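Local coordinates for protein peptide ABC transporter permease (Staphylococcus hominis, PDB 6EXS) that probably uses the proton gradient to carry peptides into the cell as a POT family transporter, and binds a thioalcohol-conjugated dipeptide, at residues Phe109-Phe112 and Gly113-Ser117; Gly126-Lys129 and Pro130-Asn134; Met319-Leu323 and Phe324-Thr328; Leu479-Ser482 and Pro483-Thr486. One frame throughout, in Å; residues are numbered along the deposited sequence.

Contact 1: residues Phe109-Phe112 and Gly113-Ser117; sequences FALF and GLFSS. With OLC ((2R)-2,3-dihydroxypropyl (9Z)-octadec-9-enoate), chain E; OLC ((2R)-2,3-dihydroxypropyl (9Z)-octadec-9-enoate), chain N.
Phe-112 and Ser-116, one helical turn apart, meet through a shared carbonyl and through CB over the ring. Ser-116 OG donates to Phe-112 O at 2.7 Å, and Ser-116 N reaches the same oxygen at 2.9 Å, so one carbonyl is gripped by both donors of a single residue. A chi1 of 60° sets OG between the backbone N and carbonyl carbon and turns it back onto that turn, a common way for serine to hide its hydroxyl within a transmembrane helix. Ser-116 CB lies over one face of the Phe-112 ring, toward its rim. The chain of one monoolein (chain E) runs past both: its C11 is 3.7 Å from Phe-112 CZ and 3.7 Å from Ser-116 CB. This stretch belongs to helix 110-137, in the major facilitator fold of the transporter, on a side that meets lipid. Phe-115 carries a second monoolein (chain N) over one face of its ring, with Leu-114 CD2 above the other. Gly-113 suits its site because a beta carbon there would press on Phe-109 CB, which already lies 3.7 Å from Gly-113 CA; its N-H bonds to Phe-109 O from well above the carbonyl plane. Further out, Leu-114 packs on Leu-39 and Met-43 of helix 16-44, Ser-116 touches Cys-104, and Ser-117 OG is bonded to Gly-101 O of helix 74-106.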
loop_
_atom_site.group_PDB
_atom_site.type_symbol
_atom_site.label_atom_id
_atom_site.label_comp_id
_atom_site.label_asym_id
_atom_site.label_seq_id
_atom_site.Cartn_x
_atom_site.Cartn_y
_atom_site.Cartn_z
ATOM N N PHE A 109 -1.896 -14.406 22.230
ATOM C CA PHE A 109 -1.259 -13.288 22.930
ATOM C C PHE A 109 -2.088 -12.007 22.945
ATOM O O PHE A 109 -1.568 -10.965 23.330
ATOM C CB PHE A 109 0.157 -13.028 22.365
ATOM C CG PHE A 109 1.199 -14.114 22.568
ATOM C CD1 PHE A 109 1.140 -14.967 23.667
ATOM C CD2 PHE A 109 2.266 -14.245 21.690
ATOM C CE1 PHE A 109 2.108 -15.956 23.854
ATOM C CE2 PHE A 109 3.248 -15.217 21.898
ATOM C CZ PHE A 109 3.156 -16.073 22.969
ATOM N N ALA A 110 -3.378 -12.086 22.558
ATOM C CA ALA A 110 -4.342 -10.973 22.540
ATOM C C ALA A 110 -3.753 -9.638 22.012
ATOM O O ALA A 110 -3.289 -9.624 20.880
ATOM C CB ALA A 110 -4.996 -10.800 23.919
ATOM N N LEU A 111 -3.764 -8.539 22.803
ATOM C CA LEU A 111 -3.259 -7.233 22.362
ATOM C C LEU A 111 -1.747 -7.199 22.111
ATOM O O LEU A 111 -1.310 -6.505 21.189
ATOM C CB LEU A 111 -3.676 -6.092 23.305
ATOM C CG LEU A 111 -5.165 -5.685 23.325
ATOM C CD1 LEU A 111 -5.371 -4.424 24.168
ATOM C CD2 LEU A 111 -5.721 -5.460 21.924
ATOM N N PHE A 112 -0.958 -7.970 22.886
ATOM C CA PHE A 112 0.486 -8.069 22.687
ATOM C C PHE A 112 0.766 -8.683 21.311
ATOM O O PHE A 112 1.590 -8.144 20.575
ATOM C CB PHE A 112 1.184 -8.878 23.807
ATOM C CG PHE A 112 2.662 -9.096 23.545
ATOM C CD1 PHE A 112 3.604 -8.147 23.933
ATOM C CD2 PHE A 112 3.111 -10.234 22.876
ATOM C CE1 PHE A 112 4.967 -8.337 23.664
ATOM C CE2 PHE A 112 4.473 -10.419 22.607
ATOM C CZ PHE A 112 5.392 -9.473 23.007
ATOM N N GLY A 113 0.072 -9.784 20.990
ATOM C CA GLY A 113 0.184 -10.498 19.720
ATOM C C GLY A 113 -0.164 -9.648 18.521
ATOM O O GLY A 113 0.421 -9.831 17.454
ATOM N N LEU A 114 -1.100 -8.689 18.694
ATOM C CA LEU A 114 -1.512 -7.761 17.646
ATOM C C LEU A 114 -0.456 -6.689 17.411
ATOM O O LEU A 114 -0.020 -6.519 16.270
ATOM C CB LEU A 114 -2.894 -7.141 17.957
ATOM C CG LEU A 114 -3.313 -5.879 17.180
ATOM C CD1 LEU A 114 -3.695 -6.194 15.760
ATOM C CD2 LEU A 114 -4.452 -5.170 17.869
ATOM N N PHE A 115 -0.031 -5.968 18.473
ATOM C CA PHE A 115 0.966 -4.900 18.297
ATOM C C PHE A 115 2.382 -5.437 17.953
ATOM O O PHE A 115 3.065 -4.805 17.146
ATOM C CB PHE A 115 0.968 -3.910 19.472
ATOM C CG PHE A 115 -0.315 -3.100 19.525
ATOM C CD1 PHE A 115 -0.538 -2.054 18.634
ATOM C CD2 PHE A 115 -1.314 -3.405 20.446
ATOM C CE1 PHE A 115 -1.739 -1.323 18.666
ATOM C CE2 PHE A 115 -2.515 -2.676 20.477
ATOM C CZ PHE A 115 -2.720 -1.642 19.586
ATOM N N SER A 116 2.783 -6.619 18.480
ATOM C CA SER A 116 4.076 -7.229 18.143
ATOM C C SER A 116 4.100 -7.693 16.683
ATOM O O SER A 116 5.125 -7.549 16.010
ATOM C CB SER A 116 4.407 -8.379 19.082
ATOM O OG SER A 116 3.418 -9.389 18.998
ATOM N N SER A 117 2.957 -8.200 16.178
ATOM C CA SER A 117 2.766 -8.611 14.779
ATOM C C SER A 117 2.951 -7.394 13.862
ATOM O O SER A 117 3.673 -7.478 12.870
ATOM C CB SER A 117 1.365 -9.180 14.593
ATOM O OG SER A 117 1.034 -9.395 13.233
HETATM C C10 OLC E . 8.851 -7.586 20.328
HETATM C C9 OLC E . 8.563 -6.323 20.051
HETATM C C11 OLC E . 7.887 -8.738 20.409
HETATM C C8 OLC E . 7.207 -5.749 19.759
HETATM C C24 OLC E . -1.447 -4.198 26.940
HETATM C C12 OLC E . 8.547 -10.094 20.650
HETATM C C7 OLC E . 6.811 -4.600 20.681
HETATM C C13 OLC E . 7.579 -11.265 20.553
HETATM C C6 OLC E . 5.318 -4.298 20.691
HETATM C C5 OLC E . 4.499 -5.156 21.651
HETATM C C4 OLC E . 4.414 -4.613 23.072
HETATM C C3 OLC E . 3.278 -3.626 23.313
HETATM C C2 OLC E . 1.981 -4.297 23.757
HETATM C C21 OLC E . -1.509 -3.331 24.552
HETATM C C1 OLC E . 0.817 -3.364 23.941
HETATM C C22 OLC E . -1.846 -3.071 26.007
HETATM O O19 OLC E . 0.813 -2.193 23.660
HETATM O O25 OLC E . -2.288 -5.338 26.783
HETATM O O23 OLC E . -1.251 -1.839 26.427
HETATM O O20 OLC E . -0.234 -4.016 24.459
HETATM C C24 OLC N . -5.762 -0.473 22.018
HETATM C C5 OLC N . 2.999 0.209 21.131
HETATM C C4 OLC N . 1.630 0.746 20.740
HETATM C C3 OLC N . 0.605 0.669 21.859
HETATM C C2 OLC N . -0.770 1.203 21.471
HETATM C C21 OLC N . -4.133 1.164 23.031
HETATM C C1 OLC N . -1.786 1.091 22.574
HETATM C C22 OLC N . -4.822 -0.178 23.163
HETATM O O19 OLC N . -1.518 1.046 23.748
HETATM O O25 OLC N . -6.976 0.247 22.168
HETATM O O23 OLC N . -3.867 -1.232 23.301
HETATM O O20 OLC N . -3.038 1.049 22.088
#

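Contact 2: residues Gly126-Lys129 and Pro130-Asn134; sequences GLMK and PNISN
Asn-131 holds CG beside its own backbone N (chi1 -69°), which carries ND2 back along the helix to Leu-127 O, 2.7 Å away. The N-H points at that oxygen with an angle of 152°, and the oxygen lies slightly out of the amide plane. Met-128 instead extends its chain (CG anti to N, chi1 -162°), alongside Ile-132 and pointing the same way, until CE comes within 4.1 Å of Ile-132 CD1. Both lean toward helix 16-44, Met-128 on Glu-28 and Ile-132 on Glu-25. The helix is kinked at Pro-130, which has no N-H for Gly-126 O and presents CD to it at 3.2 Å; Asn-131 N makes only a weak bond, to Met-128 O, though Ile-132 N does bond Met-128 O, at 3.0 Å. A water donates to Lys-129 O at 3.0 Å and also bonds Ser-133 OG, bridging a turn whose direct N-to-O separation, Ser-133 N to Lys-129 O, is 3.8 Å. Lys-129 makes a cation-pi contact with Tyr-32, and its side chain lies about 8 Å from the bound conjugated peptide. Asparagine suits its site because the amide replaces a lost backbone donor at Leu-127 O, while ND2 also bonds Gly-77 O of helix 74-106. Side chain and water thus make good part of what the proline costs the backbone in a buried setting.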
loop_
_atom_site.group_PDB
_atom_site.type_symbol
_atom_site.label_atom_id
_atom_site.label_comp_id
_atom_site.label_asym_id
_atom_site.label_seq_id
_atom_site.Cartn_x
_atom_site.Cartn_y
_atom_site.Cartn_z
ATOM N N GLY A 126 9.199 -2.842 5.194
ATOM C CA GLY A 126 10.090 -1.742 4.837
ATOM C C GLY A 126 11.398 -2.249 4.275
ATOM O O GLY A 126 11.979 -1.614 3.398
ATOM N N LEU A 127 11.839 -3.438 4.737
ATOM C CA LEU A 127 13.062 -4.104 4.287
ATOM C C LEU A 127 12.859 -4.915 2.998
ATOM O O LEU A 127 13.718 -4.896 2.116
ATOM C CB LEU A 127 13.623 -5.019 5.391
ATOM C CG LEU A 127 14.363 -4.362 6.555
ATOM C CD1 LEU A 127 14.637 -5.372 7.639
ATOM C CD2 LEU A 127 15.690 -3.757 6.098
ATOM N N MET A 128 11.747 -5.648 2.905
ATOM C CA MET A 128 11.468 -6.488 1.761
ATOM C C MET A 128 10.875 -5.746 0.575
ATOM O O MET A 128 11.367 -5.941 -0.540
ATOM C CB MET A 128 10.580 -7.677 2.160
ATOM C CG MET A 128 10.597 -8.802 1.155
ATOM S SD MET A 128 9.390 -10.061 1.576
ATOM C CE MET A 128 9.324 -10.965 0.050
ATOM N N LYS A 129 9.791 -4.953 0.787
ATOM C CA LYS A 129 9.034 -4.278 -0.286
ATOM C C LYS A 129 9.873 -3.486 -1.311
ATOM O O LYS A 129 9.787 -3.845 -2.489
ATOM C CB LYS A 129 7.926 -3.383 0.258
ATOM C CG LYS A 129 6.557 -3.753 -0.220
ATOM C CD LYS A 129 5.649 -3.906 0.970
ATOM C CE LYS A 129 4.232 -3.702 0.553
ATOM N NZ LYS A 129 3.287 -4.076 1.629
ATOM N N PRO A 130 10.658 -2.431 -0.964
ATOM C CA PRO A 130 11.365 -1.699 -2.020
ATOM C C PRO A 130 12.526 -2.466 -2.646
ATOM O O PRO A 130 12.896 -2.203 -3.792
ATOM C CB PRO A 130 11.836 -0.433 -1.299
ATOM C CG PRO A 130 12.011 -0.851 0.107
ATOM C CD PRO A 130 10.912 -1.819 0.360
ATOM N N ASN A 131 13.074 -3.429 -1.895
ATOM C CA ASN A 131 14.266 -4.180 -2.253
ATOM C C ASN A 131 14.024 -5.331 -3.214
ATOM O O ASN A 131 14.862 -5.521 -4.102
ATOM C CB ASN A 131 14.998 -4.596 -1.000
ATOM C CG ASN A 131 15.580 -3.347 -0.369
ATOM O OD1 ASN A 131 16.052 -2.434 -1.070
ATOM N ND2 ASN A 131 15.458 -3.203 0.932
ATOM N N ILE A 132 12.874 -6.026 -3.115
ATOM C CA ILE A 132 12.484 -7.087 -4.066
ATOM C C ILE A 132 12.264 -6.461 -5.466
ATOM O O ILE A 132 12.666 -7.057 -6.470
ATOM C CB ILE A 132 11.265 -7.952 -3.576
ATOM C CG1 ILE A 132 10.988 -9.143 -4.532
ATOM C CG2 ILE A 132 10.009 -7.116 -3.328
ATOM C CD1 ILE A 132 10.447 -10.429 -3.894
ATOM N N SER A 133 11.675 -5.233 -5.501
ATOM C CA SER A 133 11.361 -4.461 -6.703
ATOM C C SER A 133 12.634 -4.080 -7.428
ATOM O O SER A 133 12.716 -4.194 -8.653
ATOM C CB SER A 133 10.576 -3.206 -6.331
ATOM O OG SER A 133 9.316 -3.186 -6.976
ATOM N N ASN A 134 13.633 -3.646 -6.653
ATOM C CA ASN A 134 14.949 -3.256 -7.104
ATOM C C ASN A 134 15.658 -4.436 -7.789
ATOM O O ASN A 134 16.185 -4.264 -8.896
ATOM C CB ASN A 134 15.745 -2.736 -5.917
ATOM C CG ASN A 134 16.982 -1.997 -6.307
ATOM O OD1 ASN A 134 17.970 -2.588 -6.743
ATOM N ND2 ASN A 134 16.948 -0.684 -6.170
HETATM O O HOH W 1 7.744 -4.199 -4.696
#

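Contact 3: residues Met319-Leu323 and Phe324-Thr328; sequences MQLNL and FGWTT. With OLC ((2R)-2,3-dihydroxypropyl (9Z)-octadec-9-enoate), chain H.
Leu-323 and Trp-326 close a tight type I' turn whose corner is also bonded to a lipid: Phe-324 N donates almost straight (172°) to ester carbonyl oxygen O19 of a monoolein (chain H) at 3.1 Å. That same O19 lies over one face of the Phe-324 ring. Both corner residues have positive phi; glycine fits the second because Gly-325 has no CB to press on the preceding carbonyl. A water accepts from Gly-325 N and donates to Asn-322 OD1 at 2.7 Å, tying corner to strand.

On one side of the hairpin, Trp-326 sets its six-membered ring against two leucines, CH2 at 3.6 Å from Leu-321 CD2 and CZ3 at 3.8 Å from Leu-323 CD1. Gln-320, bent at chi2 (70°), reaches across to Thr-327: NE2 to OG1 is 3.1 Å, with the hydroxyl oxygen in the amide plane. Thr-327 OG1 in turn gives a weak bond to Leu-321 O. Leu-321 also packs on Ile-400 of helix 396-418, and Asn-322 O accepts from Asn-397 ND2. With Leu-323 and Trp-326 bonded N to O in both directions, this is a classic two-residue beta hairpin, here on the surface, between helices 309-316 and 338-357 of a helical transporter.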
loop_
_atom_site.group_PDB
_atom_site.type_symbol
_atom_site.label_atom_id
_atom_site.label_comp_id
_atom_site.label_asym_id
_atom_site.label_seq_id
_atom_site.Cartn_x
_atom_site.Cartn_y
_atom_site.Cartn_z
ATOM N N MET A 319 -25.863 -7.849 2.531
ATOM C CA MET A 319 -24.706 -8.728 2.276
ATOM C C MET A 319 -25.085 -9.873 1.336
ATOM O O MET A 319 -24.579 -10.993 1.454
ATOM C CB MET A 319 -24.069 -9.235 3.590
ATOM C CG MET A 319 -23.349 -8.157 4.387
ATOM S SD MET A 319 -22.071 -7.252 3.467
ATOM C CE MET A 319 -20.830 -8.454 3.368
ATOM N N GLN A 320 -26.001 -9.576 0.408
ATOM C CA GLN A 320 -26.568 -10.553 -0.517
ATOM C C GLN A 320 -26.392 -10.115 -1.985
ATOM O O GLN A 320 -27.137 -9.267 -2.475
ATOM C CB GLN A 320 -28.060 -10.793 -0.134
ATOM C CG GLN A 320 -28.755 -11.939 -0.852
ATOM C CD GLN A 320 -28.288 -13.322 -0.457
ATOM O OE1 GLN A 320 -27.758 -13.551 0.636
ATOM N NE2 GLN A 320 -28.515 -14.289 -1.339
ATOM N N LEU A 321 -25.379 -10.656 -2.663
ATOM C CA LEU A 321 -25.122 -10.349 -4.083
ATOM C C LEU A 321 -26.340 -10.830 -4.888
ATOM O O LEU A 321 -26.858 -11.919 -4.615
ATOM C CB LEU A 321 -23.836 -11.045 -4.542
ATOM C CG LEU A 321 -23.334 -10.810 -5.964
ATOM C CD1 LEU A 321 -23.001 -9.335 -6.224
ATOM C CD2 LEU A 321 -22.085 -11.632 -6.217
ATOM N N ASN A 322 -26.865 -9.977 -5.779
ATOM C CA ASN A 322 -28.047 -10.317 -6.570
ATOM C C ASN A 322 -27.970 -9.746 -8.011
ATOM O O ASN A 322 -28.253 -8.564 -8.232
ATOM C CB ASN A 322 -29.324 -9.908 -5.816
ATOM C CG ASN A 322 -30.607 -10.328 -6.482
ATOM O OD1 ASN A 322 -30.649 -11.212 -7.335
ATOM N ND2 ASN A 322 -31.685 -9.701 -6.093
ATOM N N LEU A 323 -27.550 -10.589 -8.976
ATOM C CA LEU A 323 -27.368 -10.190 -10.366
ATOM C C LEU A 323 -28.136 -11.078 -11.332
ATOM O O LEU A 323 -27.780 -12.246 -11.518
ATOM C CB LEU A 323 -25.871 -10.181 -10.758
ATOM C CG LEU A 323 -24.854 -9.474 -9.836
ATOM C CD1 LEU A 323 -23.441 -9.929 -10.150
ATOM C CD2 LEU A 323 -24.972 -7.948 -9.901
ATOM N N PHE A 324 -29.176 -10.511 -11.972
ATOM C CA PHE A 324 -30.009 -11.171 -12.984
ATOM C C PHE A 324 -30.393 -12.609 -12.598
ATOM O O PHE A 324 -30.078 -13.558 -13.327
ATOM C CB PHE A 324 -29.331 -11.130 -14.379
ATOM C CG PHE A 324 -28.806 -9.783 -14.816
ATOM C CD1 PHE A 324 -29.645 -8.851 -15.411
ATOM C CD2 PHE A 324 -27.468 -9.447 -14.633
ATOM C CE1 PHE A 324 -29.158 -7.599 -15.802
ATOM C CE2 PHE A 324 -26.987 -8.195 -15.017
ATOM C CZ PHE A 324 -27.838 -7.277 -15.592
ATOM N N GLY A 325 -31.017 -12.754 -11.425
ATOM C CA GLY A 325 -31.461 -14.048 -10.921
ATOM C C GLY A 325 -30.460 -14.802 -10.071
ATOM O O GLY A 325 -30.864 -15.654 -9.276
ATOM N N TRP A 326 -29.153 -14.517 -10.239
ATOM C CA TRP A 326 -28.081 -15.145 -9.463
ATOM C C TRP A 326 -27.955 -14.436 -8.120
ATOM O O TRP A 326 -27.510 -13.292 -8.063
ATOM C CB TRP A 326 -26.740 -15.138 -10.226
ATOM C CG TRP A 326 -25.582 -15.670 -9.424
ATOM C CD1 TRP A 326 -25.540 -16.835 -8.711
ATOM C CD2 TRP A 326 -24.314 -15.031 -9.223
ATOM N NE1 TRP A 326 -24.322 -16.963 -8.084
ATOM C CE2 TRP A 326 -23.543 -15.878 -8.393
ATOM C CE3 TRP A 326 -23.736 -13.838 -9.695
ATOM C CZ2 TRP A 326 -22.229 -15.571 -8.022
ATOM C CZ3 TRP A 326 -22.430 -13.538 -9.334
ATOM C CH2 TRP A 326 -21.693 -14.399 -8.505
ATOM N N THR A 327 -28.388 -15.099 -7.050
ATOM C CA THR A 327 -28.367 -14.527 -5.705
ATOM C C THR A 327 -27.516 -15.409 -4.772
ATOM O O THR A 327 -27.670 -16.632 -4.755
ATOM C CB THR A 327 -29.800 -14.211 -5.208
ATOM O OG1 THR A 327 -29.750 -13.426 -4.017
ATOM C CG2 THR A 327 -30.672 -15.449 -5.006
ATOM N N THR A 328 -26.579 -14.786 -4.043
ATOM C CA THR A 328 -25.676 -15.482 -3.122
ATOM C C THR A 328 -25.226 -14.577 -1.979
ATOM O O THR A 328 -25.126 -13.370 -2.172
ATOM C CB THR A 328 -24.489 -16.124 -3.897
ATOM O OG1 THR A 328 -23.846 -17.088 -3.065
ATOM C CG2 THR A 328 -23.468 -15.100 -4.422
HETATM C C9 OLC H . -22.035 -3.779 -16.568
HETATM C C8 OLC H . -23.313 -3.402 -15.878
HETATM C C24 OLC H . -30.937 -6.353 -6.515
HETATM C C7 OLC H . -23.854 -4.493 -14.959
HETATM C C6 OLC H . -25.089 -4.065 -14.177
HETATM C C5 OLC H . -25.661 -5.150 -13.276
HETATM C C4 OLC H . -26.864 -4.718 -12.450
HETATM C C3 OLC H . -27.514 -5.865 -11.691
HETATM C C2 OLC H . -28.692 -5.438 -10.824
HETATM C C21 OLC H . -31.232 -7.287 -8.851
HETATM C C1 OLC H . -29.590 -6.577 -10.439
HETATM C C22 OLC H . -31.905 -6.834 -7.573
HETATM O O19 OLC H . -29.668 -7.621 -11.039
HETATM O O25 OLC H . -31.603 -6.111 -5.281
HETATM O O23 OLC H . -32.907 -5.850 -7.825
HETATM O O20 OLC H . -30.311 -6.280 -9.342
HETATM O O HOH W 2 -31.907 -10.665 -9.669
#

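Contact 4: residues Leu479-Ser482 and Pro483-Thr486; sequences LVFS and PKIT
Phe-481 O receives Ile-485 N at 3.3 Å as the chain passes from a type I turn over Leu-479 to Ser-482 into the short helix 482-485. Weaker bonds accompany it, from Lys-484 N to Phe-481 O and from Ile-485 N to Ser-482 O. Pro-483 suits the first turn of this helix, since its phi of -64° is already helical and Leu-479 O, four residues back, already accepts from Ser-482 N, so an N-H is little missed here. Its ring lies beside Ser-482, CD 3.7 Å from Ser-482 CB.

Ile-485 folds toward the turn, bringing CG1 to 3.4 Å from Phe-481 O and CD1 to 4.3 Å from Phe-481 CB. Lys-484 is bent at chi2 and chi3, which swings its chain back across Phe-481 and leaves NZ 3.9 Å from ring atom CD1, in an oblique approach. At the far end, Thr-486 is the first residue to leave helical angles; its OG1 turns back and donates to Pro-483 O at 3.1 Å, from above the carbonyl plane. Ser-482, small and buried, sits on Ala-365 and Ile-366 of helix 364-389, where Ile-485 also touches Ala-365. With one regular bond and otherwise weak ones along its backbone, this short helix near the carboxyl terminus probably depends as much on Ser-482 and Ile-485 lying against helix 364-389.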
loop_
_atom_site.group_PDB
_atom_site.type_symbol
_atom_site.label_atom_id
_atom_site.label_comp_id
_atom_site.label_asym_id
_atom_site.label_seq_id
_atom_site.Cartn_x
_atom_site.Cartn_y
_atom_site.Cartn_z
ATOM N N LEU A 479 -7.692 20.834 -12.061
ATOM C CA LEU A 479 -7.993 20.476 -13.460
ATOM C C LEU A 479 -7.917 21.649 -14.442
ATOM O O LEU A 479 -7.424 21.459 -15.554
ATOM C CB LEU A 479 -9.360 19.764 -13.566
ATOM C CG LEU A 479 -9.830 19.197 -14.926
ATOM C CD1 LEU A 479 -8.768 18.320 -15.590
ATOM C CD2 LEU A 479 -11.119 18.406 -14.768
ATOM N N VAL A 480 -8.373 22.854 -14.038
ATOM C CA VAL A 480 -8.339 24.037 -14.916
ATOM C C VAL A 480 -6.882 24.532 -15.185
ATOM O O VAL A 480 -6.663 25.274 -16.150
ATOM C CB VAL A 480 -9.284 25.186 -14.456
ATOM C CG1 VAL A 480 -10.728 24.699 -14.317
ATOM C CG2 VAL A 480 -8.801 25.849 -13.169
ATOM N N PHE A 481 -5.901 24.093 -14.354
ATOM C CA PHE A 481 -4.479 24.448 -14.477
ATOM C C PHE A 481 -3.643 23.342 -15.140
ATOM O O PHE A 481 -2.424 23.493 -15.268
ATOM C CB PHE A 481 -3.892 24.839 -13.108
ATOM C CG PHE A 481 -4.554 26.041 -12.480
ATOM C CD1 PHE A 481 -4.225 27.329 -12.886
ATOM C CD2 PHE A 481 -5.504 25.888 -11.480
ATOM C CE1 PHE A 481 -4.844 28.441 -12.307
ATOM C CE2 PHE A 481 -6.126 26.998 -10.902
ATOM C CZ PHE A 481 -5.789 28.267 -11.318
ATOM N N SER A 482 -4.316 22.251 -15.597
ATOM C CA SER A 482 -3.737 21.077 -16.272
ATOM C C SER A 482 -2.799 21.395 -17.467
ATOM O O SER A 482 -1.761 20.725 -17.540
ATOM C CB SER A 482 -4.825 20.097 -16.702
ATOM O OG SER A 482 -4.284 19.005 -17.427
ATOM N N PRO A 483 -3.088 22.360 -18.400
ATOM C CA PRO A 483 -2.130 22.617 -19.495
ATOM C C PRO A 483 -0.773 23.155 -19.015
ATOM O O PRO A 483 0.255 22.809 -19.605
ATOM C CB PRO A 483 -2.863 23.629 -20.391
ATOM C CG PRO A 483 -4.294 23.558 -19.984
ATOM C CD PRO A 483 -4.261 23.252 -18.526
ATOM N N LYS A 484 -0.765 23.970 -17.934
ATOM C CA LYS A 484 0.458 24.550 -17.365
ATOM C C LYS A 484 1.296 23.534 -16.590
ATOM O O LYS A 484 2.522 23.663 -16.553
ATOM C CB LYS A 484 0.142 25.777 -16.494
ATOM C CG LYS A 484 0.045 27.086 -17.283
ATOM C CD LYS A 484 -1.396 27.552 -17.497
ATOM C CE LYS A 484 -1.942 28.341 -16.329
ATOM N NZ LYS A 484 -3.393 28.618 -16.483
ATOM N N ILE A 485 0.635 22.528 -15.978
ATOM C CA ILE A 485 1.257 21.457 -15.186
ATOM C C ILE A 485 2.190 20.580 -16.049
ATOM O O ILE A 485 3.286 20.239 -15.602
ATOM C CB ILE A 485 0.174 20.635 -14.405
ATOM C CG1 ILE A 485 -0.497 21.505 -13.304
ATOM C CG2 ILE A 485 0.739 19.324 -13.806
ATOM C CD1 ILE A 485 -1.916 21.051 -12.837
ATOM N N THR A 486 1.767 20.244 -17.282
ATOM C CA THR A 486 2.544 19.403 -18.200
ATOM C C THR A 486 3.816 20.129 -18.672
ATOM O O THR A 486 3.741 21.104 -19.433
ATOM C CB THR A 486 1.664 18.864 -19.336
ATOM O OG1 THR A 486 1.202 19.952 -20.136
ATOM C CG2 THR A 486 0.483 18.056 -18.819
#

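Overall arrangement
Contacts 1 and 2 share helix 110-137, their centres about 25 Å apart, yet differ in setting. Contact 1 is partly buried between lipid and protein, whereas contact 2 is buried, with the Lys-129 side chain about 8 Å from the ligand, and partly compensates a kink. Contacts 3 and 4 are surface features, a hairpin and a short terminal helix, their centres about 43 Å apart. Lipid takes a hydrogen bond in contact 3 but mainly packs in contact 1, and water bridges appear in contacts 2 and 3. Proline enters contact 2 mid-helix, where it costs bonds, and contact 4 in a first turn, where little is lost.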